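Local coordinates for protein transcriptional regulator KdgR (Pseudomonas aeruginosa, PDB 5Y6I) that probably binds DNA as a dimeric transcription regulator of the IclR family, pairing a helix-turn-helix domain with a GAF-like C-terminal domain, at residues A[153-156]-A[157-161]; A[254-258]-A[259-263]. All blocks are in the same frame, centred on the assembly; numbering follows the deposited sequence.

Contacts 1 and 2 are the C-terminal ends of two helices that belong to the same IclR C-terminal domain. Contact 1 (153-161) closes helix 150-158; contact 2 (254-263) comes later along the chain and closes helix 244-258. Their centres lie about 19 Å apart, with nearest atoms about 8 Å apart, so they do not touch. Both helices rest on strand 209-217 of the five-stranded antiparallel sheet, Val154 on Pro215 and Ser256 on Val216, consistent with packing on its two faces. The first end is mostly buried and touches the second subunit at Pro160 alone; the second, partly buried, is engaged more extensively by that subunit, notably through its Arg78.

Contact 1: A[153-156]-A[157-161]; sequences LVFA and AFLPE
Leu153 meets Ala157 through the backbone, the Ala157 N to Leu153 O hydrogen bond of 2.8 Å continuing the helical ladder while the leucine side chain turns away to Leu189 and Ile193 of helix 183-196. One residue on, Val154 contributes both its carbonyl and its side chain. Its O accepts the Phe158 N-H at 3.0 Å, a bond bent to 131°, and also sits at the edge of the Phe158 ring, in its plane. CG1 is held anti to the backbone N (chi1 176°), which carries this methyl to the CD1-CE1 side of the ring from out of its plane, 3.6 Å from Phe158 CD1. Val154 and Phe158 thereby form one apolar patch facing the sheet, where both reach Pro215.

Phe155 carries the turn that ends the helix. Its O accepts two N-H groups: Leu159 N, at 2.8 Å, approaches almost straight with an N-H...O angle of 174°, whereas Phe158 N, at 2.9 Å, stands well above the carbonyl plane. The Phe158 N-H is thus shared between Val154 O and Phe155 O, straight to neither. The Phe155 and Leu159 side chains run side by side in the same direction, and Leu159 CD1 settles obliquely against the phenyl group, 3.5 Å from Phe155 CD1. The ring also meets Trp117.

Leu159 is the first residue to leave helical backbone angles, and Pro160, which has no N-H, follows it. The helix thus finishes with a shared acceptor: one carbonyl takes a straight bond from four residues on and a bent, out-of-plane one from three residues on. The chemistry implies a division of labour: N-H groups of Ala157, Phe158 and Leu159 engage the carbonyls of Leu153, Val154 and Phe155, Arg194 NE takes Ala157 O, and apolar side chains pack beside them.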
loop_
_atom_site.group_PDB
_atom_site.type_symbol
_atom_site.label_atom_id
_atom_site.label_comp_id
_atom_site.label_asym_id
_atom_site.label_seq_id
_atom_site.Cartn_x
_atom_site.Cartn_y
_atom_site.Cartn_z
ATOM N N LEU A 153 -8.284 9.165 19.926
ATOM C CA LEU A 153 -7.658 8.130 20.746
ATOM C C LEU A 153 -7.279 6.908 19.915
ATOM O O LEU A 153 -6.216 6.316 20.134
ATOM C CB LEU A 153 -8.568 7.736 21.911
ATOM C CG LEU A 153 -8.838 8.834 22.948
ATOM C CD1 LEU A 153 -9.058 8.267 24.344
ATOM C CD2 LEU A 153 -7.703 9.821 22.986
ATOM N N VAL A 154 -8.122 6.512 18.958
ATOM C CA VAL A 154 -7.759 5.379 18.113
ATOM C C VAL A 154 -6.492 5.697 17.329
ATOM O O VAL A 154 -5.550 4.900 17.296
ATOM C CB VAL A 154 -8.910 4.985 17.175
ATOM C CG1 VAL A 154 -8.423 3.830 16.239
ATOM C CG2 VAL A 154 -10.147 4.581 17.971
ATOM N N PHE A 155 -6.437 6.877 16.710
ATOM C CA PHE A 155 -5.203 7.329 16.073
ATOM C C PHE A 155 -4.000 7.178 17.017
ATOM O O PHE A 155 -3.041 6.461 16.712
ATOM C CB PHE A 155 -5.369 8.783 15.599
ATOM C CG PHE A 155 -6.106 8.930 14.263
ATOM C CD1 PHE A 155 -5.693 8.238 13.139
ATOM C CD2 PHE A 155 -7.210 9.770 14.141
ATOM C CE1 PHE A 155 -6.352 8.381 11.918
ATOM C CE2 PHE A 155 -7.887 9.910 12.918
ATOM C CZ PHE A 155 -7.445 9.214 11.807
ATOM N N ALA A 156 -4.048 7.815 18.190
ATOM C CA ALA A 156 -2.942 7.683 19.133
ATOM C C ALA A 156 -2.659 6.228 19.464
ATOM O O ALA A 156 -1.504 5.858 19.721
ATOM C CB ALA A 156 -3.239 8.450 20.423
ATOM N N ALA A 157 -3.694 5.393 19.479
ATOM C CA ALA A 157 -3.468 4.001 19.837
ATOM C C ALA A 157 -2.670 3.276 18.761
ATOM O O ALA A 157 -1.862 2.399 19.082
ATOM C CB ALA A 157 -4.802 3.293 20.079
ATOM N N PHE A 158 -2.859 3.644 17.490
ATOM C CA PHE A 158 -2.342 2.846 16.397
ATOM C C PHE A 158 -1.225 3.497 15.594
ATOM O O PHE A 158 -0.426 2.768 15.005
ATOM C CB PHE A 158 -3.489 2.448 15.465
ATOM C CG PHE A 158 -4.407 1.431 16.066
ATOM C CD1 PHE A 158 -5.473 1.819 16.859
ATOM C CD2 PHE A 158 -4.163 0.077 15.894
ATOM C CE1 PHE A 158 -6.308 0.879 17.438
ATOM C CE2 PHE A 158 -4.994 -0.870 16.475
ATOM C CZ PHE A 158 -6.072 -0.464 17.249
ATOM N N LEU A 159 -1.112 4.815 15.560
ATOM C CA LEU A 159 -0.010 5.429 14.832
ATOM C C LEU A 159 1.254 5.437 15.655
ATOM O O LEU A 159 1.226 5.335 16.885
ATOM C CB LEU A 159 -0.349 6.852 14.422
ATOM C CG LEU A 159 -1.508 6.921 13.464
ATOM C CD1 LEU A 159 -2.331 8.062 13.895
ATOM C CD2 LEU A 159 -1.022 6.944 11.982
ATOM N N PRO A 160 2.410 5.570 14.994
ATOM C CA PRO A 160 3.653 5.741 15.738
ATOM C C PRO A 160 3.587 6.899 16.721
ATOM O O PRO A 160 2.868 7.878 16.526
ATOM C CB PRO A 160 4.688 5.995 14.629
ATOM C CG PRO A 160 4.146 5.367 13.462
ATOM C CD PRO A 160 2.680 5.601 13.540
ATOM N N GLU A 161 4.344 6.749 17.803
ATOM C CA GLU A 161 4.442 7.799 18.798
ATOM C C GLU A 161 4.984 9.076 18.184
ATOM O O GLU A 161 4.601 10.177 18.592
ATOM C CB GLU A 161 5.310 7.302 19.959
ATOM C CG GLU A 161 6.145 8.337 20.689
ATOM C CD GLU A 161 5.294 9.324 21.468
ATOM O OE1 GLU A 161 4.084 9.063 21.689
ATOM O OE2 GLU A 161 5.851 10.363 21.869
#

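Contact 2: A[254-258]-A[259-263]; sequences AISWR and MGYDG
Ser256 and Tyr261 face each other across the end of helix 244-258, and the backbone bonds around them define the turn. Tyr261 N reaches back to Ser256 O in a weak bond of 3.4 Å, and inside it Gly260 N binds Trp257 O at 3.2 Å, its nitrogen standing 76° out of the carbonyl plane. Met259 N turns to two acceptors, Ser256 O at 2.7 Å and, weakly, Ile255 O at 3.2 Å. Ser256 O thus takes both Met259 N and the more distant Tyr261 N.

Side-chain packing follows the same folding back. Tyr261 has CG anti to its own N (chi1 179°), which brings the CD2 side of the ring obliquely to the serine, with Tyr261 CD2 lying 3.9 Å from Ser256 CB. The ring also meets Phe217, and the backbone N of Gly263 lies over one of its faces. Met259 lays its CG methylene against Ile255 O before its chain departs toward Val93 and Ser96 of helix 93-108.

The polar ends find partners beyond the turn: Ser256 OG bonds Phe217 N, tying the helix to the sheet, and Tyr261 OH bonds Thr264 O. Arg78 of the second subunit makes a cation-pi contact with Trp257 and bonds its O, so the turn also forms part of the subunit interface.

The nested bonds from Tyr261 and Gly260, with glycine at a positive phi of 101°, make this a Schellman motif, the classic C-terminal cap of an alpha-helix, although its outer six-to-one bond is here long and weak.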
loop_
_atom_site.group_PDB
_atom_site.type_symbol
_atom_site.label_atom_id
_atom_site.label_comp_id
_atom_site.label_asym_id
_atom_site.label_seq_id
_atom_site.Cartn_x
_atom_site.Cartn_y
_atom_site.Cartn_z
ATOM N N ALA A 254 -14.565 -4.969 7.163
ATOM C CA ALA A 254 -14.899 -5.143 5.752
ATOM C C ALA A 254 -14.112 -4.166 4.892
ATOM O O ALA A 254 -13.425 -4.570 3.947
ATOM C CB ALA A 254 -16.401 -4.973 5.530
ATOM N N ILE A 255 -14.196 -2.868 5.214
ATOM C CA ILE A 255 -13.444 -1.860 4.470
ATOM C C ILE A 255 -11.970 -2.239 4.401
ATOM O O ILE A 255 -11.323 -2.089 3.355
ATOM C CB ILE A 255 -13.626 -0.471 5.108
ATOM C CG1 ILE A 255 -15.098 -0.077 5.196
ATOM C CG2 ILE A 255 -12.831 0.588 4.341
ATOM C CD1 ILE A 255 -15.303 1.314 5.811
ATOM N N SER A 256 -11.421 -2.747 5.512
ATOM C CA SER A 256 -10.019 -3.131 5.539
ATOM C C SER A 256 -9.748 -4.246 4.551
ATOM O O SER A 256 -8.910 -4.109 3.653
ATOM C CB SER A 256 -9.609 -3.572 6.944
ATOM O OG SER A 256 -9.361 -2.456 7.775
ATOM N N TRP A 257 -10.434 -5.378 4.729
ATOM C CA TRP A 257 -10.208 -6.541 3.880
ATOM C C TRP A 257 -10.407 -6.204 2.410
ATOM O O TRP A 257 -9.789 -6.829 1.541
ATOM C CB TRP A 257 -11.136 -7.667 4.323
ATOM C CG TRP A 257 -11.122 -8.913 3.500
ATOM C CD1 TRP A 257 -10.501 -10.092 3.798
ATOM C CD2 TRP A 257 -11.809 -9.122 2.265
ATOM N NE1 TRP A 257 -10.742 -11.015 2.809
ATOM C CE2 TRP A 257 -11.543 -10.442 1.855
ATOM C CE3 TRP A 257 -12.617 -8.310 1.455
ATOM C CZ2 TRP A 257 -12.056 -10.972 0.670
ATOM C CZ3 TRP A 257 -13.121 -8.829 0.283
ATOM C CH2 TRP A 257 -12.839 -10.150 -0.101
ATOM N N ARG A 258 -11.232 -5.204 2.101
ATOM C CA ARG A 258 -11.357 -4.815 0.703
ATOM C C ARG A 258 -10.156 -4.025 0.209
ATOM O O ARG A 258 -9.928 -3.957 -1.006
ATOM C CB ARG A 258 -12.651 -4.030 0.491
ATOM C CG ARG A 258 -13.855 -4.971 0.402
ATOM C CD ARG A 258 -15.196 -4.304 0.684
ATOM N NE ARG A 258 -15.325 -3.033 -0.014
ATOM C CZ ARG A 258 -16.481 -2.409 -0.207
ATOM N NH1 ARG A 258 -16.517 -1.243 -0.841
ATOM N NH2 ARG A 258 -17.607 -2.965 0.225
ATOM N N MET A 259 -9.391 -3.431 1.118
ATOM C CA MET A 259 -8.135 -2.794 0.783
ATOM C C MET A 259 -6.953 -3.757 0.858
ATOM O O MET A 259 -5.809 -3.324 0.745
ATOM C CB MET A 259 -7.912 -1.594 1.700
ATOM C CG MET A 259 -9.058 -0.598 1.616
ATOM S SD MET A 259 -8.637 1.028 2.235
ATOM C CE MET A 259 -7.524 1.531 0.941
ATOM N N GLY A 260 -7.191 -5.044 1.055
ATOM C CA GLY A 260 -6.119 -6.007 0.974
ATOM C C GLY A 260 -5.580 -6.453 2.302
ATOM O O GLY A 260 -4.727 -7.350 2.344
ATOM N N TYR A 261 -6.062 -5.873 3.381
ATOM C CA TYR A 261 -5.529 -6.156 4.702
ATOM C C TYR A 261 -5.920 -7.562 5.114
ATOM O O TYR A 261 -7.079 -7.951 4.986
ATOM C CB TYR A 261 -6.068 -5.118 5.698
ATOM C CG TYR A 261 -5.581 -5.338 7.102
ATOM C CD1 TYR A 261 -4.226 -5.327 7.391
ATOM C CD2 TYR A 261 -6.476 -5.570 8.138
ATOM C CE1 TYR A 261 -3.773 -5.540 8.663
ATOM C CE2 TYR A 261 -6.032 -5.775 9.425
ATOM C CZ TYR A 261 -4.678 -5.769 9.679
ATOM O OH TYR A 261 -4.221 -5.980 10.961
ATOM N N ASP A 262 -4.956 -8.323 5.614
ATOM C CA ASP A 262 -5.157 -9.734 5.922
ATOM C C ASP A 262 -5.768 -9.972 7.297
ATOM O O ASP A 262 -5.989 -11.133 7.664
ATOM C CB ASP A 262 -3.827 -10.497 5.817
ATOM C CG ASP A 262 -2.714 -9.889 6.668
ATOM O OD1 ASP A 262 -3.006 -9.308 7.736
ATOM O OD2 ASP A 262 -1.528 -10.008 6.269
ATOM N N GLY A 263 -6.021 -8.925 8.076
ATOM C CA GLY A 263 -6.587 -9.101 9.397
ATOM C C GLY A 263 -5.599 -9.377 10.511
ATOM O O GLY A 263 -6.029 -9.735 11.614
#